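Local coordinates for ABC transporter, periplasmic substrate-binding protein (Thermotoga maritima, PDB 2HPG), which probably binds a small-molecule ligand in the periplasm and presents it to a membrane transporter of the tripartite ATP-independent (TRAP) family, at residues 206-211 and 270-275; 199-204 and 223-228; 11-16 and 25-30; 21-26 and 227-232. All coordinates share one frame; numbering follows the deposited sequence.

Contact 1: residues 206-211 and 270-275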
# COMPACT_ATOMS: atom_id res chain seq x y z
N ASN A 206 -10.71 -0.73 7.01
CA ASN A 206 -9.95 -1.32 8.13
C ASN A 206 -10.67 -1.02 9.44
O ASN A 206 -10.84 -1.91 10.29
CB ASN A 206 -8.56 -0.69 8.27
CG ASN A 206 -7.60 -1.03 7.13
OD1 ASN A 206 -7.74 -2.04 6.44
ND2 ASN A 206 -6.61 -0.17 6.93
N VAL A 207 -11.06 0.23 9.63
CA VAL A 207 -11.71 0.65 10.87
C VAL A 207 -13.04 -0.08 11.02
O VAL A 207 -13.36 -0.60 12.09
CB VAL A 207 -11.95 2.17 10.93
CG1 VAL A 207 -12.83 2.54 12.15
CG2 VAL A 207 -10.60 2.92 10.96
N TYR A 208 -13.83 -0.13 9.96
CA TYR A 208 -15.14 -0.77 10.06
C TYR A 208 -15.06 -2.30 10.28
O TYR A 208 -15.74 -2.88 11.16
CB TYR A 208 -16.00 -0.49 8.82
CG TYR A 208 -17.43 -1.02 9.00
CD1 TYR A 208 -18.35 -0.32 9.74
CD2 TYR A 208 -17.82 -2.24 8.43
CE1 TYR A 208 -19.65 -0.81 9.93
CE2 TYR A 208 -19.11 -2.74 8.60
CZ TYR A 208 -20.02 -2.01 9.36
OH TYR A 208 -21.33 -2.46 9.56
N ASN A 209 -14.28 -2.97 9.44
CA ASN A 209 -14.16 -4.42 9.51
C ASN A 209 -13.49 -4.88 10.81
O ASN A 209 -13.74 -5.97 11.28
CB ASN A 209 -13.40 -4.96 8.29
CG ASN A 209 -14.21 -4.83 7.01
OD1 ASN A 209 -15.44 -4.97 7.01
ND2 ASN A 209 -13.53 -4.61 5.90
N GLY A 210 -12.62 -4.06 11.38
CA GLY A 210 -12.04 -4.37 12.68
C GLY A 210 -12.91 -4.02 13.89
O GLY A 210 -12.48 -4.25 15.05
N GLY A 211 -14.09 -3.45 13.64
CA GLY A 211 -15.00 -2.99 14.69
C GLY A 211 -14.34 -1.98 15.60
O GLY A 211 -14.70 -1.85 16.76
N GLU A 270 -16.06 5.24 0.50
CA GLU A 270 -17.22 6.10 0.73
C GLU A 270 -18.32 5.34 1.49
O GLU A 270 -18.91 5.87 2.44
CB GLU A 270 -17.78 6.65 -0.59
CG GLU A 270 -16.92 7.72 -1.28
CD GLU A 270 -15.62 7.20 -1.91
OE1 GLU A 270 -15.40 5.97 -1.96
OE2 GLU A 270 -14.82 8.06 -2.36
N GLU A 271 -18.59 4.09 1.09
CA GLU A 271 -19.61 3.27 1.75
C GLU A 271 -19.25 2.97 3.17
O GLU A 271 -20.10 2.99 4.04
CB GLU A 271 -19.79 1.95 1.03
CG GLU A 271 -20.32 2.06 -0.35
CD GLU A 271 -20.48 0.71 -1.01
OE1 GLU A 271 -20.21 0.62 -2.23
OE2 GLU A 271 -20.88 -0.26 -0.33
N TYR A 272 -17.98 2.65 3.41
CA TYR A 272 -17.49 2.35 4.75
C TYR A 272 -17.50 3.58 5.64
O TYR A 272 -17.78 3.47 6.82
CB TYR A 272 -16.09 1.75 4.69
CG TYR A 272 -16.05 0.28 4.33
CD1 TYR A 272 -16.64 -0.66 5.16
CD2 TYR A 272 -15.39 -0.16 3.20
CE1 TYR A 272 -16.60 -2.01 4.86
CE2 TYR A 272 -15.32 -1.51 2.89
CZ TYR A 272 -15.95 -2.44 3.72
OH TYR A 272 -15.89 -3.77 3.42
N LYS A 273 -17.23 4.75 5.06
CA LYS A 273 -17.38 6.02 5.79
C LYS A 273 -18.80 6.17 6.31
O LYS A 273 -19.00 6.47 7.49
CB LYS A 273 -17.02 7.23 4.89
CG LYS A 273 -17.09 8.59 5.60
CD LYS A 273 -16.54 9.71 4.74
CE LYS A 273 -16.64 11.06 5.44
NZ LYS A 273 -16.06 12.16 4.63
N GLN A 274 -19.78 5.94 5.44
CA GLN A 274 -21.19 6.00 5.84
C GLN A 274 -21.51 4.99 6.91
O GLN A 274 -22.28 5.29 7.85
CB GLN A 274 -22.14 5.75 4.64
CG GLN A 274 -22.08 6.75 3.51
CD GLN A 274 -22.21 8.19 3.93
OE1 GLN A 274 -21.34 8.73 4.60
NE2 GLN A 274 -23.29 8.84 3.50
N LYS A 275 -20.97 3.77 6.79
CA LYS A 275 -21.20 2.75 7.82
C LYS A 275 -20.57 3.15 9.14
O LYS A 275 -21.13 2.88 10.19
CB LYS A 275 -20.64 1.39 7.39
CG LYS A 275 -21.47 0.73 6.32
CD LYS A 275 -20.77 -0.42 5.70
CE LYS A 275 -21.78 -1.39 5.07
NZ LYS A 275 -21.16 -2.24 4.01

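Contact 2: residues 199-204 and 223-228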
# COMPACT_ATOMS: atom_id res chain seq x y z
N GLY A 199 -4.39 5.41 19.56
CA GLY A 199 -5.10 5.40 18.29
C GLY A 199 -4.31 4.71 17.20
O GLY A 199 -3.31 4.03 17.46
N ALA A 200 -4.79 4.86 15.98
CA ALA A 200 -4.20 4.22 14.81
C ALA A 200 -4.37 5.15 13.62
O ALA A 200 -4.81 6.29 13.76
CB ALA A 200 -4.87 2.87 14.53
N GLU A 201 -3.99 4.68 12.44
CA GLU A 201 -4.16 5.45 11.24
C GLU A 201 -4.43 4.43 10.15
O GLU A 201 -3.63 3.53 9.94
CB GLU A 201 -2.93 6.34 10.98
CG GLU A 201 -1.61 5.64 10.94
CD GLU A 201 -1.26 5.06 9.59
OE1 GLU A 201 -0.51 4.06 9.56
OE2 GLU A 201 -1.72 5.57 8.57
N LEU A 202 -5.61 4.51 9.55
CA LEU A 202 -6.16 3.39 8.78
C LEU A 202 -7.13 3.90 7.73
O LEU A 202 -7.47 5.07 7.70
CB LEU A 202 -6.93 2.44 9.72
CG LEU A 202 -6.13 1.65 10.77
CD1 LEU A 202 -7.08 0.93 11.75
CD2 LEU A 202 -5.15 0.64 10.17
N THR A 203 -7.58 3.01 6.85
CA THR A 203 -8.69 3.29 5.96
C THR A 203 -10.02 3.02 6.68
O THR A 203 -10.03 2.38 7.71
CB THR A 203 -8.63 2.35 4.77
OG1 THR A 203 -8.87 1.03 5.24
CG2 THR A 203 -7.26 2.43 4.10
N TYR A 204 -11.12 3.52 6.12
CA TYR A 204 -12.44 3.31 6.70
C TYR A 204 -12.83 1.82 6.70
O TYR A 204 -13.48 1.33 7.61
CB TYR A 204 -13.50 4.13 5.95
CG TYR A 204 -13.57 5.62 6.32
CD1 TYR A 204 -14.24 6.04 7.45
CD2 TYR A 204 -13.00 6.61 5.50
CE1 TYR A 204 -14.37 7.36 7.75
CE2 TYR A 204 -13.11 7.95 5.82
CZ TYR A 204 -13.79 8.31 6.96
OH TYR A 204 -13.92 9.64 7.34
N GLY A 223 -5.61 12.28 5.47
CA GLY A 223 -5.28 11.65 4.18
C GLY A 223 -3.76 11.60 3.95
O GLY A 223 -3.27 11.80 2.83
N HIS A 224 -3.04 11.32 5.02
CA HIS A 224 -1.57 11.42 5.05
C HIS A 224 -0.80 10.29 4.32
O HIS A 224 0.38 10.48 4.00
CB HIS A 224 -1.10 11.52 6.51
CG HIS A 224 -1.57 10.38 7.35
ND1 HIS A 224 -2.73 10.43 8.10
CD2 HIS A 224 -1.07 9.13 7.52
CE1 HIS A 224 -2.92 9.27 8.69
NE2 HIS A 224 -1.92 8.46 8.37
N PHE A 225 -1.43 9.13 4.09
CA PHE A 225 -0.87 8.10 3.21
C PHE A 225 -1.89 7.71 2.16
O PHE A 225 -3.08 7.61 2.44
CB PHE A 225 -0.51 6.79 3.94
CG PHE A 225 0.57 6.91 4.98
CD1 PHE A 225 1.83 7.38 4.66
CD2 PHE A 225 0.34 6.46 6.25
CE1 PHE A 225 2.80 7.45 5.62
CE2 PHE A 225 1.30 6.53 7.21
CZ PHE A 225 2.54 7.02 6.90
N LEU A 226 -1.40 7.49 0.94
CA LEU A 226 -2.10 6.66 -0.05
C LEU A 226 -1.30 5.37 -0.17
O LEU A 226 -0.16 5.39 -0.65
CB LEU A 226 -2.19 7.36 -1.40
CG LEU A 226 -2.93 6.54 -2.45
CD1 LEU A 226 -4.40 6.39 -2.08
CD2 LEU A 226 -2.74 7.13 -3.83
N LEU A 227 -1.88 4.26 0.26
CA LEU A 227 -1.18 2.97 0.27
C LEU A 227 -1.10 2.35 -1.12
O LEU A 227 -2.11 1.89 -1.69
CB LEU A 227 -1.80 2.01 1.29
CG LEU A 227 -1.21 0.60 1.43
CD1 LEU A 227 0.30 0.58 1.31
CD2 LEU A 227 -1.68 0.01 2.78
N ILE A 228 0.11 2.39 -1.67
CA ILE A 228 0.39 1.83 -2.97
C ILE A 228 1.06 0.49 -2.75
O ILE A 228 2.15 0.42 -2.17
CB ILE A 228 1.36 2.74 -3.76
CG1 ILE A 228 0.77 4.15 -3.93
CG2 ILE A 228 1.65 2.12 -5.13
CD1 ILE A 228 1.86 5.19 -4.31

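Contact 3: residues 11-16 and 25-30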
# COMPACT_ATOMS: atom_id res chain seq x y z
N LEU A 11 2.03 -20.53 -10.24
CA LEU A 11 2.48 -19.41 -9.40
C LEU A 11 1.62 -19.40 -8.14
O LEU A 11 0.39 -19.42 -8.24
CB LEU A 11 2.31 -18.07 -10.14
CG LEU A 11 2.72 -16.81 -9.35
CD1 LEU A 11 4.20 -16.82 -8.98
CD2 LEU A 11 2.36 -15.53 -10.14
N ARG A 12 2.25 -19.37 -6.97
CA ARG A 12 1.54 -19.20 -5.70
C ARG A 12 1.75 -17.78 -5.18
O ARG A 12 2.86 -17.39 -4.85
CB ARG A 12 2.01 -20.24 -4.70
CG ARG A 12 1.87 -21.62 -5.30
CD ARG A 12 2.01 -22.77 -4.31
NE ARG A 12 1.71 -24.02 -5.01
CZ ARG A 12 2.52 -24.62 -5.87
NH1 ARG A 12 3.73 -24.15 -6.15
NH2 ARG A 12 2.11 -25.72 -6.47
N PHE A 13 0.67 -17.01 -5.12
CA PHE A 13 0.75 -15.59 -4.85
C PHE A 13 0.11 -15.27 -3.53
O PHE A 13 -1.09 -15.48 -3.38
CB PHE A 13 0.06 -14.82 -5.96
CG PHE A 13 0.49 -13.39 -6.04
CD1 PHE A 13 1.56 -13.02 -6.84
CD2 PHE A 13 -0.16 -12.41 -5.32
CE1 PHE A 13 1.98 -11.71 -6.92
CE2 PHE A 13 0.26 -11.10 -5.38
CZ PHE A 13 1.33 -10.75 -6.19
N GLY A 14 0.88 -14.72 -2.58
CA GLY A 14 0.39 -14.55 -1.23
C GLY A 14 0.26 -13.14 -0.69
O GLY A 14 0.61 -12.15 -1.34
N HIS A 15 -0.22 -13.06 0.55
CA HIS A 15 -0.40 -11.80 1.23
C HIS A 15 -1.44 -10.89 0.58
O HIS A 15 -1.32 -9.68 0.64
CB HIS A 15 0.94 -11.05 1.39
CG HIS A 15 1.82 -11.61 2.46
ND1 HIS A 15 2.98 -10.99 2.88
CD2 HIS A 15 1.70 -12.74 3.21
CE1 HIS A 15 3.55 -11.72 3.83
NE2 HIS A 15 2.79 -12.79 4.04
N VAL A 16 -2.49 -11.47 0.01
CA VAL A 16 -3.50 -10.65 -0.65
C VAL A 16 -4.61 -10.17 0.31
O VAL A 16 -5.72 -9.88 -0.13
CB VAL A 16 -4.11 -11.37 -1.87
CG1 VAL A 16 -3.02 -11.91 -2.77
CG2 VAL A 16 -5.08 -12.48 -1.44
N GLN A 25 -10.63 -10.55 -4.15
CA GLN A 25 -11.52 -10.68 -5.29
C GLN A 25 -10.81 -10.34 -6.59
O GLN A 25 -11.00 -11.01 -7.62
CB GLN A 25 -12.70 -9.73 -5.12
CG GLN A 25 -13.74 -10.21 -4.18
CD GLN A 25 -14.89 -9.23 -4.04
OE1 GLN A 25 -15.76 -9.15 -4.91
NE2 GLN A 25 -14.91 -8.49 -2.92
N ALA A 26 -10.01 -9.28 -6.53
CA ALA A 26 -9.34 -8.73 -7.70
C ALA A 26 -8.19 -9.63 -8.13
O ALA A 26 -7.94 -9.78 -9.32
CB ALA A 26 -8.84 -7.32 -7.41
N PHE A 27 -7.46 -10.20 -7.16
CA PHE A 27 -6.41 -11.16 -7.49
C PHE A 27 -6.97 -12.42 -8.12
O PHE A 27 -6.34 -12.98 -8.99
CB PHE A 27 -5.54 -11.51 -6.26
CG PHE A 27 -4.59 -10.41 -5.84
CD1 PHE A 27 -3.42 -10.18 -6.53
CD2 PHE A 27 -4.88 -9.62 -4.76
CE1 PHE A 27 -2.54 -9.18 -6.13
CE2 PHE A 27 -4.01 -8.62 -4.36
CZ PHE A 27 -2.83 -8.40 -5.06
N LEU A 28 -8.16 -12.87 -7.68
CA LEU A 28 -8.83 -14.02 -8.27
C LEU A 28 -9.27 -13.76 -9.72
O LEU A 28 -9.22 -14.65 -10.56
CB LEU A 28 -10.03 -14.45 -7.42
CG LEU A 28 -9.67 -15.00 -6.03
CD1 LEU A 28 -10.90 -15.06 -5.14
CD2 LEU A 28 -9.00 -16.39 -6.14
N LYS A 29 -9.71 -12.53 -9.99
CA LYS A 29 -10.02 -12.08 -11.36
C LYS A 29 -8.80 -12.07 -12.22
O LYS A 29 -8.84 -12.50 -13.38
CB LYS A 29 -10.60 -10.65 -11.34
CG LYS A 29 -12.06 -10.54 -10.96
CD LYS A 29 -12.61 -9.11 -11.23
CE LYS A 29 -12.64 -8.76 -12.74
NZ LYS A 29 -13.18 -7.39 -13.08
N TRP A 30 -7.70 -11.56 -11.68
CA TRP A 30 -6.43 -11.55 -12.39
C TRP A 30 -5.94 -12.96 -12.73
O TRP A 30 -5.52 -13.22 -13.86
CB TRP A 30 -5.38 -10.84 -11.56
CG TRP A 30 -3.99 -11.11 -11.96
CD1 TRP A 30 -3.38 -10.77 -13.14
CD2 TRP A 30 -3.00 -11.75 -11.16
NE1 TRP A 30 -2.06 -11.15 -13.11
CE2 TRP A 30 -1.81 -11.78 -11.92
CE3 TRP A 30 -3.00 -12.32 -9.87
CZ2 TRP A 30 -0.63 -12.35 -11.43
CZ3 TRP A 30 -1.83 -12.87 -9.38
CH2 TRP A 30 -0.65 -12.88 -10.15

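Contact 4: residues 21-26 and 227-232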
# COMPACT_ATOMS: atom_id res chain seq x y z
N GLU A 21 -12.37 -10.13 0.60
CA GLU A 21 -12.36 -8.67 0.51
C GLU A 21 -11.92 -8.25 -0.89
O GLU A 21 -11.47 -9.07 -1.66
CB GLU A 21 -11.47 -8.09 1.60
CG GLU A 21 -12.02 -8.28 3.01
CD GLU A 21 -13.34 -7.56 3.24
OE1 GLU A 21 -13.44 -6.35 2.92
OE2 GLU A 21 -14.30 -8.18 3.77
N PRO A 22 -12.10 -6.96 -1.25
CA PRO A 22 -11.83 -6.51 -2.64
C PRO A 22 -10.51 -6.90 -3.28
O PRO A 22 -10.49 -7.25 -4.47
CB PRO A 22 -11.96 -4.99 -2.53
CG PRO A 22 -12.97 -4.80 -1.44
CD PRO A 22 -12.60 -5.85 -0.42
N TYR A 23 -9.41 -6.83 -2.54
CA TYR A 23 -8.11 -7.22 -3.07
C TYR A 23 -8.11 -8.67 -3.50
O TYR A 23 -7.73 -9.00 -4.61
CB TYR A 23 -7.00 -6.98 -2.03
CG TYR A 23 -6.13 -5.77 -2.29
CD1 TYR A 23 -6.69 -4.58 -2.73
CD2 TYR A 23 -4.77 -5.82 -2.09
CE1 TYR A 23 -5.90 -3.46 -2.98
CE2 TYR A 23 -3.97 -4.71 -2.32
CZ TYR A 23 -4.55 -3.53 -2.77
OH TYR A 23 -3.76 -2.42 -2.99
N HIS A 24 -8.54 -9.54 -2.59
CA HIS A 24 -8.62 -10.96 -2.87
C HIS A 24 -9.47 -11.20 -4.10
O HIS A 24 -9.08 -11.95 -4.99
CB HIS A 24 -9.22 -11.70 -1.66
CG HIS A 24 -9.16 -13.19 -1.76
ND1 HIS A 24 -10.04 -14.00 -1.11
CD2 HIS A 24 -8.31 -14.01 -2.43
CE1 HIS A 24 -9.77 -15.26 -1.38
NE2 HIS A 24 -8.72 -15.30 -2.18
N GLN A 25 -10.63 -10.55 -4.15
CA GLN A 25 -11.52 -10.68 -5.29
C GLN A 25 -10.81 -10.34 -6.59
O GLN A 25 -11.00 -11.01 -7.62
CB GLN A 25 -12.70 -9.73 -5.12
CG GLN A 25 -13.74 -10.21 -4.18
CD GLN A 25 -14.89 -9.23 -4.04
OE1 GLN A 25 -15.76 -9.15 -4.91
NE2 GLN A 25 -14.91 -8.49 -2.92
N ALA A 26 -10.01 -9.28 -6.53
CA ALA A 26 -9.34 -8.73 -7.70
C ALA A 26 -8.19 -9.63 -8.13
O ALA A 26 -7.94 -9.78 -9.32
CB ALA A 26 -8.84 -7.32 -7.41
N LEU A 227 -1.88 4.26 0.26
CA LEU A 227 -1.18 2.97 0.27
C LEU A 227 -1.10 2.35 -1.12
O LEU A 227 -2.11 1.89 -1.69
CB LEU A 227 -1.80 2.01 1.29
CG LEU A 227 -1.21 0.60 1.43
CD1 LEU A 227 0.30 0.58 1.31
CD2 LEU A 227 -1.68 0.01 2.78
N ILE A 228 0.11 2.39 -1.67
CA ILE A 228 0.39 1.83 -2.97
C ILE A 228 1.06 0.49 -2.75
O ILE A 228 2.15 0.42 -2.17
CB ILE A 228 1.36 2.74 -3.76
CG1 ILE A 228 0.77 4.15 -3.93
CG2 ILE A 228 1.65 2.12 -5.13
CD1 ILE A 228 1.86 5.19 -4.31
N ASN A 229 0.43 -0.57 -3.20
CA ASN A 229 1.03 -1.89 -3.08
C ASN A 229 1.84 -2.23 -4.32
O ASN A 229 1.49 -1.82 -5.45
CB ASN A 229 -0.02 -2.96 -2.81
CG ASN A 229 -0.58 -2.88 -1.40
OD1 ASN A 229 -1.74 -2.53 -1.20
ND2 ASN A 229 0.26 -3.19 -0.42
N PHE A 230 2.92 -2.98 -4.10
CA PHE A 230 3.77 -3.48 -5.17
C PHE A 230 3.60 -4.98 -5.26
O PHE A 230 3.63 -5.67 -4.26
CB PHE A 230 5.22 -3.14 -4.88
CG PHE A 230 5.58 -1.75 -5.26
CD1 PHE A 230 6.49 -1.52 -6.27
CD2 PHE A 230 4.99 -0.67 -4.62
CE1 PHE A 230 6.81 -0.23 -6.62
CE2 PHE A 230 5.31 0.61 -4.99
CZ PHE A 230 6.23 0.83 -5.99
N GLU A 231 3.42 -5.48 -6.48
CA GLU A 231 3.12 -6.89 -6.70
C GLU A 231 4.35 -7.51 -7.32
O GLU A 231 4.74 -7.15 -8.43
CB GLU A 231 1.89 -7.02 -7.61
CG GLU A 231 0.69 -6.18 -7.17
CD GLU A 231 0.24 -6.48 -5.75
OE1 GLU A 231 0.30 -7.67 -5.40
OE2 GLU A 231 -0.16 -5.54 -4.99
N ILE A 232 5.01 -8.39 -6.57
CA ILE A 232 6.32 -8.91 -6.97
C ILE A 232 6.31 -10.41 -7.21
O ILE A 232 5.49 -11.13 -6.63
CB ILE A 232 7.43 -8.53 -5.94
CG1 ILE A 232 7.21 -9.21 -4.58
CG2 ILE A 232 7.50 -7.01 -5.78
CD1 ILE A 232 8.35 -9.02 -3.60

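Contact 1: residues 206-211 and 270-275
Y208 lays its ring against K275, and the evidence is a CH-pi contact: K275 CB stands 3.9 Å from the centroid of the Y208 ring, 28° off the ring normal. The nearest ring atom is Y208 CE1, 3.5 Å from K275 CB. Beyond CG the lysine chain is extended and stays over the same face, where K275 CD lies 4.1 Å from Y208 CZ, offset toward the rim. Y272 meets the tyrosine nearer its root, with Y272 CD1 3.7 Å from Y208 CB. The two rings form neither a stack nor an edge-to-face pair, since their planes are inclined at 44° and their centroids lie 5.8 Å apart. A chi1 of -173° turns the Y208 ring to the side opposite its own backbone N and brings it to the second helix. N209 approaches the far end of Y272 with its amide nearly perpendicular to the phenol ring; N209 ND2 and Y272 OH are 3.5 Å apart, a polar proximity and not a bond. The segment 206-211 closes the short helix 204-209: G211, with positive phi, ends it in a Schellman motif, and G211 N returns to Y208 O at 3.0 Å, while the last regular helical bond is G210 N to N206 O. Its partner, 270-275, belongs to the long helix 243-278. Around this surface contact, C276 and K279 add to the packing of Y208, E21 touches both N209 and Y272, and Y204 lies against Y272 from the start of the short helix.

Contact 2: residues 199-204 and 223-228
E201 and H224 both hold CG between the backbone N and the carbonyl carbon, with chi1 near 55° in both, and the glutamate bends again at chi2; these turns carry a carboxylate and an imidazole together although their CA atoms, the nearest pair between the segments, are 9.0 Å apart. The result is a His-carboxylate hydrogen bond in which H224 NE2 donates to E201 OE2 over 2.9 Å, with an N-H...O angle of 158°. The acceptor lies close to the imidazole plane. Seen from the carboxylate, however, the donor comes on the anti side and 33° out of plane, and the two flat groups are steeply inclined to each other. E201 CB, 3.5 Å from H224 NE2, also packs beside the ring. F225 supplies a second neighbour for the same oxygen: E201 OE2 is 3.2 Å from F225 CD2, at the edge of the phenyl and near its plane, where the partly positive ring hydrogens would suit an anion. All three residues are buried, and a negative charge here would probably be offset mainly at OE1, which takes a salt bridge from R142 and a hydrogen bond with T163. H224 is steadied through ND1 by T222. Between these segments, strands 199-202 and 218-234 are joined by side chains, while strand 130-146, antiparallel to both, pairs with each through its backbone; helix 167-176 covers F225 with W169 edge-to-face, and helix 204-209 starts directly after T203, its N-cap.

Contact 3: residues 11-16 and 25-30
W30 has its indole NE1 bonded to the backbone carbonyl of I249, in helix 243-278, a bond that would help set the rotation of the indole, whose six-membered ring faces L11 and F13. That bond leaves the two segments; between 11-16 and 25-30 the contacts are apolar and aromatic. The edge of W30 points at the face of F13 in an edge-to-face pair, with planes at 72° and centroids 5.3 Å apart. W30 CH2 is the atom that does most of the touching: it is 4.0 Å from F13 CD1 and also 4.0 Å from L11 CD2. These side chains belong to a beta-alpha-beta unit, strand 9-14, helix 22-37 and strand 42-47, in which helix segment 25-30 runs back at 165° to strand segment 11-14, their axes 11.1 Å apart at closest. F27, one turn before W30, completes an aromatic cluster. Its CE1 is 3.5 Å from F13 CE2, but the two rings are set obliquely. V16, in the connection following the strand, then closes over a face of F27: V16 CG1 is 3.7 Å from the centroid of the F27 ring and 18° off its normal, a CH-pi contact made by the methyl beside the backbone N. Beyond the two segments, W137 stacks on F27, and M253 of helix 243-278 touches F13, F27 and W30.

Contact 4: residues 21-26 and 227-232
Y23 crosses from its helix to N229 with its full length. At its root, Y23 CB packs against the backbone O of V16; the chi1 of -104° is well away from a staggered value, and it directs the ring toward strand 218-234. Along the ring, Y23 CE2 comes within 3.3 Å of N229 OD1, and CZ follows at 3.4 Å. At the tip, Y23 OH donates to N229 OD1 over 2.7 Å. The C=O...O angle is 128° and the hydroxyl lies in the carbonyl plane, on a lone pair, while the phenol ring is turned 73° from the amide. This bond joins helix 22-37 to strand 218-234, a long strand of the mixed sheet in this family 7 solute-binding fold, across backbones whose nearest CA atoms, Y23 and N229, are 10.6 Å apart. N229 places its CG beside its backbone N, facing the helix. Its amide is gripped at three points: OD1 also accepts from Q139 NE2, and ND2 bonds to T72 O, so that this buried group is satisfied and its orientation defined. W137 meets the Y23 ring edge-to-face, and I264 of helix 243-278 packs on the same tyrosine.

Contact 1 lies at the surface, its centre about 18 Å from the centre of the chain, and joins two helices by tyrosine and lysine packing; contacts 2, 3 and 4 are made by buried residues. Contacts 2 and 4 both use strand 218-234, and each spans a wide backbone gap with a polar bond, to a carboxylate, probably charged, in contact 2 and to an amide in contact 4. Contact 3 shares helix 22-37 with contact 4 but is wholly apolar across its segments. Helix 243-278 runs beside all four: it forms half of contact 1, meets Y204 of contact 2, and touches F27 and Y23 of contacts 3 and 4 through M253 and I264.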